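N-acetylmuramoyl-L-alanine amidase AmiD (Escherichia coli, PDB 3D2Y) hydrolyses, with a catalytic zinc ion, the bond between N-acetylmuramoyl residues and L-amino acid residues in cell-wall glycopeptides. Local coordinates at residues S88-A93 and N147-A152; H151-P156 and Y210-K215; A190-H195 and E246-A251; L204-R209 and A253-Y258. One frame throughout, in Å; residues are numbered along the deposited sequence.

Overall arrangement
The four contacts run outward from the catalytic region into the C-terminal helices. Contacts 1 and 2 lie side by side, their centres about 6 Å apart, and share His151, a zinc ligand that also packs on the backbone of the bound peptide. They are joined where Arg91 meets the carbonyl of Tyr210 and Ala89 that of Ile154. Contact 4 follows about 12 Å from contact 2, centre to centre, and is tied to it through Tyr210 and the backbone of Tyr212. Contact 3, on the surface and far from the zinc site, uses the same helix 245-258 as contact 4, with centres about 13 Å apart, its centre about 23 Å from that of contact 1.

Contact 1: residues S88-A93 and N147-A152; sequences SAWRGA and NVVAHA
Trp90 and Asn147 mark the nearest approach of the two backbones, their CA atoms 8.3 Å apart, which is too far for the chains to pair as neighbouring strands. Residues 88-93 instead fold back on themselves through a type I' turn from Trp90 to Ala93, closed by Trp90 N to Ala93 O at 3.1 Å and Ala93 N to Trp90 O at 3.0 Å. Gly92 suits a turn position where a CB would jam against the preceding carbonyl. Strand 148-150 is bonded on its own account to strand 31-36.

The gap is bridged by the indole of Trp90, whose CG stands anti to the backbone N (chi1 -170°), a turn that lays the ring between Arg91 CG and Val149 CG1. Val149 CG1 sits over one face, 3.7 Å from the centroid of the five-membered ring, in a CH-pi contact; Arg91 CG lies against the opposite face, so the ring is sandwiched between aliphatic groups. At the ring edge, in its plane, NE1 gives a weak hydrogen bond to Asn147 OD1 at 3.1 Å, bent to 128°, while the amide stands nearly upright to the indole, the planes 83° apart. The same oxygen lies 3.4 Å from Arg91 CD. The guanidinium of Arg91 reaches past it to the carbonyl of Tyr210 and to Asp261.

The arrangement belongs to the amidase fold shared with peptidoglycan recognition proteins: a tight hairpin packs on the edge strand of the central sheet, and directly after that strand comes His151, which binds the catalytic zinc with His35 and Asp161.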
loop_
_atom_site.group_PDB
_atom_site.type_symbol
_atom_site.label_atom_id
_atom_site.label_comp_id
_atom_site.label_asym_id
_atom_site.label_seq_id
_atom_site.Cartn_x
_atom_site.Cartn_y
_atom_site.Cartn_z
ATOM N N SER A 88 -1.277 11.067 6.151
ATOM C CA SER A 88 -0.611 10.200 5.196
ATOM C C SER A 88 -0.005 11.014 4.059
ATOM O O SER A 88 -0.397 12.166 3.829
ATOM C CB SER A 88 -1.600 9.156 4.616
ATOM O OG SER A 88 -2.811 9.787 4.198
ATOM N N ALA A 89 0.967 10.402 3.382
ATOM C CA ALA A 89 1.701 11.006 2.260
ATOM C C ALA A 89 2.262 9.913 1.328
ATOM O O ALA A 89 2.843 8.933 1.796
ATOM C CB ALA A 89 2.828 11.930 2.786
ATOM N N TRP A 90 2.024 10.058 0.025
ATOM C CA TRP A 90 2.575 9.149 -0.982
ATOM C C TRP A 90 2.785 9.872 -2.319
ATOM O O TRP A 90 1.827 10.400 -2.922
ATOM C CB TRP A 90 1.669 7.911 -1.180
ATOM C CG TRP A 90 2.334 6.882 -2.010
ATOM C CD1 TRP A 90 1.938 6.444 -3.258
ATOM C CD2 TRP A 90 3.542 6.170 -1.693
ATOM N NE1 TRP A 90 2.822 5.481 -3.722
ATOM C CE2 TRP A 90 3.824 5.312 -2.795
ATOM C CE3 TRP A 90 4.423 6.178 -0.590
ATOM C CZ2 TRP A 90 4.948 4.474 -2.821
ATOM C CZ3 TRP A 90 5.561 5.349 -0.624
ATOM C CH2 TRP A 90 5.811 4.517 -1.737
ATOM N N ARG A 91 4.048 9.903 -2.752
ATOM C CA ARG A 91 4.419 10.376 -4.092
ATOM C C ARG A 91 3.914 11.784 -4.399
ATOM O O ARG A 91 3.434 12.063 -5.509
ATOM C CB ARG A 91 3.941 9.351 -5.145
ATOM C CG ARG A 91 4.852 8.160 -5.170
ATOM C CD ARG A 91 4.450 7.092 -6.154
ATOM N NE ARG A 91 4.784 7.319 -7.563
ATOM C CZ ARG A 91 5.945 7.001 -8.158
ATOM N NH1 ARG A 91 6.968 6.484 -7.482
ATOM N NH2 ARG A 91 6.099 7.228 -9.461
ATOM N N GLY A 92 3.992 12.672 -3.415
ATOM C CA GLY A 92 3.537 14.047 -3.651
ATOM C C GLY A 92 2.149 14.344 -3.060
ATOM O O GLY A 92 1.834 15.502 -2.806
ATOM N N ALA A 93 1.326 13.307 -2.838
ATOM C CA ALA A 93 -0.076 13.503 -2.364
ATOM C C ALA A 93 -0.130 13.444 -0.847
ATOM O O ALA A 93 0.753 12.897 -0.257
ATOM C CB ALA A 93 -1.011 12.417 -2.951
ATOM N N ASN A 147 1.681 2.311 -6.956
ATOM C CA ASN A 147 0.630 2.859 -6.109
ATOM C C ASN A 147 -0.220 1.778 -5.422
ATOM O O ASN A 147 -1.293 2.048 -4.880
ATOM C CB ASN A 147 -0.179 3.878 -6.932
ATOM C CG ASN A 147 0.647 5.111 -7.263
ATOM O OD1 ASN A 147 1.446 5.548 -6.459
ATOM N ND2 ASN A 147 0.459 5.664 -8.451
ATOM N N VAL A 148 0.288 0.545 -5.414
ATOM C CA VAL A 148 -0.239 -0.481 -4.500
ATOM C C VAL A 148 0.703 -0.508 -3.273
ATOM O O VAL A 148 1.858 -0.893 -3.385
ATOM C CB VAL A 148 -0.278 -1.891 -5.191
ATOM C CG1 VAL A 148 -0.983 -2.872 -4.275
ATOM C CG2 VAL A 148 -0.963 -1.789 -6.562
ATOM N N VAL A 149 0.232 -0.047 -2.120
ATOM C CA VAL A 149 1.159 0.298 -1.036
ATOM C C VAL A 149 0.679 -0.271 0.264
ATOM O O VAL A 149 -0.514 -0.653 0.421
ATOM C CB VAL A 149 1.310 1.845 -0.848
ATOM C CG1 VAL A 149 2.015 2.491 -2.084
ATOM C CG2 VAL A 149 -0.107 2.511 -0.565
ATOM N N ALA A 150 1.629 -0.335 1.178
ATOM C CA ALA A 150 1.368 -0.611 2.572
ATOM C C ALA A 150 0.913 0.663 3.246
ATOM O O ALA A 150 1.333 1.754 2.900
ATOM C CB ALA A 150 2.680 -1.087 3.258
ATOM N N HIS A 151 0.076 0.515 4.258
ATOM C CA HIS A 151 -0.214 1.667 5.114
ATOM C C HIS A 151 1.098 2.261 5.689
ATOM O O HIS A 151 1.247 3.490 5.858
ATOM C CB HIS A 151 -1.049 1.171 6.246
ATOM C CG HIS A 151 -1.764 2.249 7.017
ATOM N ND1 HIS A 151 -2.425 1.986 8.200
ATOM C CD2 HIS A 151 -1.955 3.563 6.768
ATOM C CE1 HIS A 151 -3.007 3.089 8.636
ATOM N NE2 HIS A 151 -2.716 4.063 7.795
ATOM N N ALA A 152 2.043 1.377 6.039
ATOM C CA ALA A 152 3.335 1.856 6.610
ATOM C C ALA A 152 4.037 2.722 5.596
ATOM O O ALA A 152 4.794 3.635 5.964
ATOM C CB ALA A 152 4.241 0.656 7.016
#

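Contact 2: residues H151-P156 and Y210-K215; sequences HADIAP and YGYDVK
Asp153 and Tyr212 bring the backbones closest, CA to CA 6.4 Å, where the short helix 151-154 faces an irregular stretch that leaves helix 200-210 through Gly211, whose positive phi suits glycine. The hydroxyl of Tyr212 donates to Asp153 OD1 at 2.8 Å, coming from above the carboxylate plane (71° out of it), with ring and carboxylate planes 78° apart. Tyr212 CG lies beside the backbone N, opposite the carbonyl carbon (chi1 -71°), which carries the ring past Asp153 and sets OH at OD1. The other oxygen, OD2, is held by His233 and by the backbone N of Ala150, so this buried carboxylate is gripped at both oxygens. A phenylalanine in place of Tyr212 would probably leave Asp153 OD1 without this donor in a buried place.

Two waters fill in alongside. One donates a hydrogen bond to Asp153 O at 2.6 Å and accepts from Asp213 N at 2.8 Å; the other donates both to Ile154 O and to Asp213 OD2.

Tyrosine fits because its ring also packs on Val226 and Ala229 of helix 220-234. The contact joins helix 151-154, which opens with the zinc ligand His151, to the loop between helices 200-210 and 220-234.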
loop_
_atom_site.group_PDB
_atom_site.type_symbol
_atom_site.label_atom_id
_atom_site.label_comp_id
_atom_site.label_asym_id
_atom_site.label_seq_id
_atom_site.Cartn_x
_atom_site.Cartn_y
_atom_site.Cartn_z
ATOM N N HIS A 151 0.076 0.515 4.258
ATOM C CA HIS A 151 -0.214 1.667 5.114
ATOM C C HIS A 151 1.098 2.261 5.689
ATOM O O HIS A 151 1.247 3.490 5.858
ATOM C CB HIS A 151 -1.049 1.171 6.246
ATOM C CG HIS A 151 -1.764 2.249 7.017
ATOM N ND1 HIS A 151 -2.425 1.986 8.200
ATOM C CD2 HIS A 151 -1.955 3.563 6.768
ATOM C CE1 HIS A 151 -3.007 3.089 8.636
ATOM N NE2 HIS A 151 -2.716 4.063 7.795
ATOM N N ALA A 152 2.043 1.377 6.039
ATOM C CA ALA A 152 3.335 1.856 6.610
ATOM C C ALA A 152 4.037 2.722 5.596
ATOM O O ALA A 152 4.794 3.635 5.964
ATOM C CB ALA A 152 4.241 0.656 7.016
ATOM N N ASP A 153 3.821 2.443 4.306
ATOM C CA ASP A 153 4.482 3.224 3.261
ATOM C C ASP A 153 3.993 4.675 3.309
ATOM O O ASP A 153 4.759 5.605 2.988
ATOM C CB ASP A 153 4.214 2.650 1.871
ATOM C CG ASP A 153 4.852 1.265 1.652
ATOM O OD1 ASP A 153 5.878 0.938 2.287
ATOM O OD2 ASP A 153 4.321 0.501 0.820
ATOM N N ILE A 154 2.715 4.877 3.662
ATOM C CA ILE A 154 2.109 6.213 3.509
ATOM C C ILE A 154 2.057 6.956 4.836
ATOM O O ILE A 154 1.829 8.170 4.859
ATOM C CB ILE A 154 0.717 6.181 2.842
ATOM C CG1 ILE A 154 -0.344 5.556 3.762
ATOM C CG2 ILE A 154 0.810 5.532 1.489
ATOM C CD1 ILE A 154 -1.705 5.394 3.038
ATOM N N ALA A 155 2.263 6.218 5.929
ATOM C CA ALA A 155 2.391 6.792 7.284
ATOM C C ALA A 155 3.492 6.093 8.105
ATOM O O ALA A 155 3.174 5.433 9.132
ATOM C CB ALA A 155 1.057 6.626 8.048
ATOM N N PRO A 156 4.745 6.168 7.654
ATOM C CA PRO A 156 5.829 5.350 8.246
ATOM C C PRO A 156 6.106 5.602 9.716
ATOM O O PRO A 156 6.574 4.684 10.404
ATOM C CB PRO A 156 7.060 5.665 7.374
ATOM C CG PRO A 156 6.689 6.887 6.637
ATOM C CD PRO A 156 5.227 6.928 6.485
ATOM N N TYR A 210 10.857 8.164 -4.351
ATOM C CA TYR A 210 10.024 6.985 -4.636
ATOM C C TYR A 210 8.597 7.160 -4.069
ATOM O O TYR A 210 7.627 6.696 -4.683
ATOM C CB TYR A 210 10.664 5.641 -4.218
ATOM C CG TYR A 210 9.802 4.455 -4.681
ATOM C CD1 TYR A 210 9.751 4.092 -6.032
ATOM C CD2 TYR A 210 8.978 3.760 -3.787
ATOM C CE1 TYR A 210 8.965 3.034 -6.452
ATOM C CE2 TYR A 210 8.131 2.695 -4.237
ATOM C CZ TYR A 210 8.165 2.346 -5.560
ATOM O OH TYR A 210 7.339 1.339 -6.019
ATOM N N GLY A 211 8.492 7.810 -2.903
ATOM C CA GLY A 211 7.228 8.346 -2.465
ATOM C C GLY A 211 7.058 8.534 -0.987
ATOM O O GLY A 211 6.033 9.073 -0.563
ATOM N N TYR A 212 8.074 8.130 -0.217
ATOM C CA TYR A 212 7.991 8.135 1.244
ATOM C C TYR A 212 8.017 9.555 1.812
ATOM O O TYR A 212 8.711 10.395 1.329
ATOM C CB TYR A 212 9.086 7.229 1.903
ATOM C CG TYR A 212 8.844 5.748 1.699
ATOM C CD1 TYR A 212 8.281 4.928 2.717
ATOM C CD2 TYR A 212 9.128 5.169 0.463
ATOM C CE1 TYR A 212 8.040 3.558 2.452
ATOM C CE2 TYR A 212 8.913 3.868 0.195
ATOM C CZ TYR A 212 8.388 3.028 1.188
ATOM O OH TYR A 212 8.136 1.715 0.839
ATOM N N ASP A 213 7.336 9.760 2.938
ATOM C CA ASP A 213 7.273 11.062 3.594
ATOM C C ASP A 213 8.617 11.256 4.297
ATOM O O ASP A 213 8.923 10.539 5.249
ATOM C CB ASP A 213 6.159 10.981 4.658
ATOM C CG ASP A 213 5.735 12.339 5.228
ATOM O OD1 ASP A 213 6.090 13.397 4.681
ATOM O OD2 ASP A 213 4.984 12.329 6.242
ATOM N N VAL A 214 9.448 12.182 3.830
ATOM C CA VAL A 214 10.724 12.455 4.476
ATOM C C VAL A 214 10.773 13.959 4.685
ATOM O O VAL A 214 10.654 14.702 3.732
ATOM C CB VAL A 214 11.919 11.999 3.588
ATOM C CG1 VAL A 214 13.265 12.484 4.151
ATOM C CG2 VAL A 214 11.966 10.497 3.454
ATOM N N LYS A 215 10.894 14.400 5.940
ATOM C CA LYS A 215 10.932 15.835 6.235
ATOM C C LYS A 215 12.372 16.258 6.506
ATOM O O LYS A 215 13.169 15.417 6.930
ATOM C CB LYS A 215 10.004 16.170 7.406
ATOM C CG LYS A 215 8.587 15.639 7.202
ATOM C CD LYS A 215 7.693 15.867 8.402
ATOM C CE LYS A 215 6.337 15.185 8.207
ATOM N NZ LYS A 215 5.654 15.555 6.907
HETATM O O HOH W 1 5.044 8.154 3.468
HETATM O O HOH W 2 2.804 10.371 6.407
#

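Contact 3: residues A190-H195 and E246-A251; sequences AGRAPH and ETQAIA
Arg192 and Gln248 meet at about a right angle, guanidinium and amide planes 54° apart. Gln248 is extended, its CG anti to the backbone N, and holds out its OE1 to the edge of the guanidinium, in plane. Arg192 NH1 donates to that oxygen at 2.8 Å along a nearly straight path (167°), approaching almost in line with the C=O bond, and NH2 adds a weak bond to it. The bend in the arginine chain at chi3 (-54°) curls it back, so that NE also reaches the carbonyl of Leu189. A leucine in place of Arg192 would probably leave Gln248 OE1 and the Leu189 carbonyl without these donors and the glutamine free to swing.

Glu246 addresses the same loop differently. Its backbone N donates to Pro194 O at 2.8 Å, in the carbonyl plane on a lone pair, which suits an N-H in the first turn of a helix, where no earlier turn supplies an acceptor. Pro194 CB rests against the side chain, 3.7 Å from Glu246 CB and 3.6 Å from its OE2. That carboxylate has its strong partner in Arg235, while the ring of His195 lies beside it, pointing the same way, and is bonded to Asp244.

Together they tie the loop between helices 182-189 and 200-210 to the first turn of helix 245-258, at the surface of the C-terminal helices.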
loop_
_atom_site.group_PDB
_atom_site.type_symbol
_atom_site.label_atom_id
_atom_site.label_comp_id
_atom_site.label_asym_id
_atom_site.label_seq_id
_atom_site.Cartn_x
_atom_site.Cartn_y
_atom_site.Cartn_z
ATOM N N ALA A 190 26.593 -2.886 -7.305
ATOM C CA ALA A 190 27.887 -2.364 -7.779
ATOM C C ALA A 190 29.054 -2.860 -6.952
ATOM O O ALA A 190 29.954 -2.081 -6.572
ATOM C CB ALA A 190 27.875 -0.832 -7.830
ATOM N N GLY A 191 29.017 -4.158 -6.665
ATOM C CA GLY A 191 30.130 -4.851 -6.045
ATOM C C GLY A 191 30.119 -4.884 -4.534
ATOM O O GLY A 191 31.000 -5.481 -3.915
ATOM N N ARG A 192 29.129 -4.251 -3.923
ATOM C CA ARG A 192 29.091 -4.215 -2.470
ATOM C C ARG A 192 28.421 -5.468 -1.934
ATOM O O ARG A 192 27.589 -6.072 -2.629
ATOM C CB ARG A 192 28.392 -2.940 -1.994
ATOM C CG ARG A 192 29.248 -1.697 -2.132
ATOM C CD ARG A 192 28.418 -0.444 -2.030
ATOM N NE ARG A 192 27.321 -0.467 -2.996
ATOM C CZ ARG A 192 26.328 0.406 -3.028
ATOM N NH1 ARG A 192 26.282 1.402 -2.160
ATOM N NH2 ARG A 192 25.388 0.289 -3.950
ATOM N N ALA A 193 28.817 -5.894 -0.725
ATOM C CA ALA A 193 28.043 -6.874 0.032
ATOM C C ALA A 193 26.676 -6.229 0.371
ATOM O O ALA A 193 26.610 -5.011 0.617
ATOM C CB ALA A 193 28.755 -7.272 1.306
ATOM N N PRO A 194 25.587 -7.032 0.395
ATOM C CA PRO A 194 24.273 -6.416 0.609
ATOM C C PRO A 194 24.189 -5.481 1.837
ATOM O O PRO A 194 23.582 -4.398 1.754
ATOM C CB PRO A 194 23.335 -7.626 0.772
ATOM C CG PRO A 194 24.017 -8.738 0.050
ATOM C CD PRO A 194 25.493 -8.501 0.245
ATOM N N HIS A 195 24.781 -5.905 2.952
ATOM C CA HIS A 195 24.732 -5.145 4.206
ATOM C C HIS A 195 25.856 -4.106 4.400
ATOM O O HIS A 195 26.042 -3.604 5.506
ATOM C CB HIS A 195 24.679 -6.088 5.410
ATOM C CG HIS A 195 23.541 -7.062 5.375
ATOM N ND1 HIS A 195 22.304 -6.755 4.847
ATOM C CD2 HIS A 195 23.457 -8.341 5.809
ATOM C CE1 HIS A 195 21.506 -7.806 4.956
ATOM N NE2 HIS A 195 22.183 -8.781 5.533
ATOM N N GLU A 246 22.171 -3.002 -0.218
ATOM C CA GLU A 246 21.037 -3.731 -0.806
ATOM C C GLU A 246 19.761 -2.874 -0.838
ATOM O O GLU A 246 19.063 -2.779 -1.887
ATOM C CB GLU A 246 20.772 -5.039 -0.052
ATOM C CG GLU A 246 19.572 -5.813 -0.609
ATOM C CD GLU A 246 19.367 -7.160 0.062
ATOM O OE1 GLU A 246 18.772 -8.046 -0.575
ATOM O OE2 GLU A 246 19.811 -7.332 1.209
ATOM N N THR A 247 19.463 -2.243 0.308
ATOM C CA THR A 247 18.346 -1.314 0.429
ATOM C C THR A 247 18.419 -0.163 -0.613
ATOM O O THR A 247 17.430 0.106 -1.321
ATOM C CB THR A 247 18.220 -0.720 1.864
ATOM O OG1 THR A 247 18.108 -1.780 2.809
ATOM C CG2 THR A 247 16.980 0.107 1.989
ATOM N N GLN A 248 19.578 0.493 -0.697
ATOM C CA GLN A 248 19.819 1.506 -1.689
ATOM C C GLN A 248 19.627 0.984 -3.130
ATOM O O GLN A 248 18.992 1.655 -3.944
ATOM C CB GLN A 248 21.229 2.087 -1.528
ATOM C CG GLN A 248 21.556 3.109 -2.587
ATOM C CD GLN A 248 22.971 3.649 -2.525
ATOM O OE1 GLN A 248 23.940 2.903 -2.360
ATOM N NE2 GLN A 248 23.094 4.968 -2.699
ATOM N N ALA A 249 20.183 -0.186 -3.451
ATOM C CA ALA A 249 20.101 -0.750 -4.811
ATOM C C ALA A 249 18.657 -1.035 -5.218
ATOM O O ALA A 249 18.265 -0.817 -6.371
ATOM C CB ALA A 249 20.929 -2.008 -4.929
ATOM N N ILE A 250 17.868 -1.491 -4.255
ATOM C CA ILE A 250 16.444 -1.765 -4.473
ATOM C C ILE A 250 15.708 -0.478 -4.804
ATOM O O ILE A 250 14.950 -0.425 -5.798
ATOM C CB ILE A 250 15.854 -2.513 -3.254
ATOM C CG1 ILE A 250 16.411 -3.966 -3.242
ATOM C CG2 ILE A 250 14.311 -2.497 -3.270
ATOM C CD1 ILE A 250 16.108 -4.728 -1.935
ATOM N N ALA A 251 15.966 0.561 -3.997
ATOM C CA ALA A 251 15.396 1.891 -4.193
ATOM C C ALA A 251 15.781 2.420 -5.566
ATOM O O ALA A 251 14.928 2.952 -6.273
ATOM C CB ALA A 251 15.888 2.854 -3.099
#

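Contact 4: residues L204-R209 and A253-Y258; sequences LELLAR and ALLEKY
From residues 253-258 it is Leu255 that meets residues 204-209, by apolar contact. Between these two segments the nearest CA atoms, Leu206 and Leu255, are 7.8 Å apart. The CG of Leu255 lies beside the backbone N, anti to the carbonyl carbon (chi1 -77°), which directs the forked end at helix 200-210. The two methyls divide the work. CD1 meets Leu206 CD2 at 3.8 Å and also rests 3.6 Å from the carbonyl O of Leu206; CD2 reaches one turn further, to the backbone C of Arg209 at 3.9 Å, with Arg209 CB a little beyond. A branched, flexible leucine suits the spot, since one side chain can touch two residues three apart on the facing helix, and it packs on Tyr210 as well. The two leucine side chains cross at a slant.

This is helix-on-helix packing within the C-terminal helical part of the protein: Leu206 also touches Ala251 of helix 245-258, while Leu207 and Leu254 turn to Phe230 of helix 220-234, so that the three helices share one apolar interior.

Among the polar groups, the charged end of Arg209 leads away from the interface, although its chain begins toward the other helix, and the guanidinium is laid over Ala208 CB. Glu256, Lys257 and Tyr258 tie helix 245-258 to other parts of the chain, at Arg184, Asp181 and Trp179.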
loop_
_atom_site.group_PDB
_atom_site.type_symbol
_atom_site.label_atom_id
_atom_site.label_comp_id
_atom_site.label_asym_id
_atom_site.label_seq_id
_atom_site.Cartn_x
_atom_site.Cartn_y
_atom_site.Cartn_z
ATOM N N LEU A 204 17.706 8.289 2.066
ATOM C CA LEU A 204 16.438 9.003 2.301
ATOM C C LEU A 204 15.958 9.874 1.128
ATOM O O LEU A 204 14.754 9.983 0.871
ATOM C CB LEU A 204 16.501 9.807 3.572
ATOM C CG LEU A 204 16.643 8.974 4.846
ATOM C CD1 LEU A 204 17.173 9.901 5.892
ATOM C CD2 LEU A 204 15.325 8.410 5.260
ATOM N N GLU A 205 16.889 10.485 0.414
ATOM C CA GLU A 205 16.519 11.192 -0.785
ATOM C C GLU A 205 15.793 10.275 -1.762
ATOM O O GLU A 205 14.725 10.626 -2.260
ATOM C CB GLU A 205 17.725 11.872 -1.448
ATOM C CG GLU A 205 17.357 12.485 -2.800
ATOM C CD GLU A 205 18.549 13.029 -3.574
ATOM O OE1 GLU A 205 19.573 13.400 -2.949
ATOM O OE2 GLU A 205 18.456 13.094 -4.814
ATOM N N LEU A 206 16.378 9.107 -2.032
ATOM C CA LEU A 206 15.804 8.134 -2.947
ATOM C C LEU A 206 14.394 7.697 -2.467
ATOM O O LEU A 206 13.460 7.601 -3.252
ATOM C CB LEU A 206 16.704 6.883 -3.052
ATOM C CG LEU A 206 18.104 7.123 -3.665
ATOM C CD1 LEU A 206 18.849 5.803 -3.656
ATOM C CD2 LEU A 206 18.096 7.691 -5.100
ATOM N N LEU A 207 14.267 7.422 -1.176
ATOM C CA LEU A 207 12.973 7.012 -0.638
ATOM C C LEU A 207 11.934 8.109 -0.753
ATOM O O LEU A 207 10.776 7.841 -1.146
ATOM C CB LEU A 207 13.111 6.520 0.815
ATOM C CG LEU A 207 14.088 5.359 0.961
ATOM C CD1 LEU A 207 14.005 4.830 2.413
ATOM C CD2 LEU A 207 13.837 4.243 -0.068
ATOM N N ALA A 208 12.365 9.350 -0.488
ATOM C CA ALA A 208 11.511 10.515 -0.662
ATOM C C ALA A 208 10.971 10.542 -2.075
ATOM O O ALA A 208 9.777 10.725 -2.291
ATOM C CB ALA A 208 12.286 11.832 -0.370
ATOM N N ARG A 209 11.866 10.388 -3.050
ATOM C CA ARG A 209 11.476 10.506 -4.441
ATOM C C ARG A 209 10.612 9.346 -4.917
ATOM O O ARG A 209 9.761 9.544 -5.785
ATOM C CB ARG A 209 12.691 10.647 -5.358
ATOM C CG ARG A 209 13.565 11.918 -5.137
ATOM C CD ARG A 209 12.924 13.254 -5.568
ATOM N NE ARG A 209 11.814 13.671 -4.709
ATOM C CZ ARG A 209 11.926 14.310 -3.534
ATOM N NH1 ARG A 209 13.102 14.672 -3.044
ATOM N NH2 ARG A 209 10.834 14.600 -2.850
ATOM N N ALA A 253 16.751 0.665 -8.256
ATOM C CA ALA A 253 16.070 -0.155 -9.268
ATOM C C ALA A 253 14.554 0.129 -9.362
ATOM O O ALA A 253 14.003 0.199 -10.481
ATOM C CB ALA A 253 16.325 -1.620 -9.042
ATOM N N LEU A 254 13.869 0.277 -8.225
ATOM C CA LEU A 254 12.497 0.825 -8.236
ATOM C C LEU A 254 12.309 2.174 -8.941
ATOM O O LEU A 254 11.402 2.327 -9.778
ATOM C CB LEU A 254 11.933 0.927 -6.808
ATOM C CG LEU A 254 11.621 -0.429 -6.177
ATOM C CD1 LEU A 254 11.513 -0.221 -4.679
ATOM C CD2 LEU A 254 10.361 -1.085 -6.785
ATOM N N LEU A 255 13.190 3.129 -8.650
ATOM C CA LEU A 255 13.129 4.420 -9.293
ATOM C C LEU A 255 13.371 4.359 -10.818
ATOM O O LEU A 255 12.688 5.011 -11.612
ATOM C CB LEU A 255 14.079 5.414 -8.603
ATOM C CG LEU A 255 13.554 5.963 -7.274
ATOM C CD1 LEU A 255 14.719 6.583 -6.459
ATOM C CD2 LEU A 255 12.373 6.947 -7.473
ATOM N N GLU A 256 14.338 3.567 -11.218
ATOM C CA GLU A 256 14.575 3.315 -12.623
ATOM C C GLU A 256 13.355 2.739 -13.376
ATOM O O GLU A 256 12.995 3.184 -14.475
ATOM C CB GLU A 256 15.794 2.388 -12.732
ATOM C CG GLU A 256 16.094 1.967 -14.132
ATOM C CD GLU A 256 17.316 1.114 -14.191
ATOM O OE1 GLU A 256 18.383 1.669 -14.422
ATOM O OE2 GLU A 256 17.215 -0.116 -13.957
ATOM N N LYS A 257 12.716 1.741 -12.780
ATOM C CA LYS A 257 11.591 1.061 -13.410
ATOM C C LYS A 257 10.245 1.812 -13.368
ATOM O O LYS A 257 9.493 1.801 -14.355
ATOM C CB LYS A 257 11.469 -0.344 -12.821
ATOM C CG LYS A 257 10.498 -1.287 -13.557
ATOM C CD LYS A 257 10.519 -2.677 -12.933
ATOM C CE LYS A 257 9.439 -3.568 -13.557
ATOM N NZ LYS A 257 9.289 -4.906 -12.875
ATOM N N TYR A 258 9.954 2.487 -12.258
ATOM C CA TYR A 258 8.622 3.081 -12.042
ATOM C C TYR A 258 8.620 4.607 -11.965
ATOM O O TYR A 258 7.553 5.247 -11.982
ATOM C CB TYR A 258 8.011 2.520 -10.766
ATOM C CG TYR A 258 7.842 1.035 -10.805
ATOM C CD1 TYR A 258 6.778 0.455 -11.506
ATOM C CD2 TYR A 258 8.747 0.194 -10.142
ATOM C CE1 TYR A 258 6.618 -0.945 -11.573
ATOM C CE2 TYR A 258 8.603 -1.175 -10.185
ATOM C CZ TYR A 258 7.538 -1.748 -10.911
ATOM O OH TYR A 258 7.354 -3.107 -10.921
#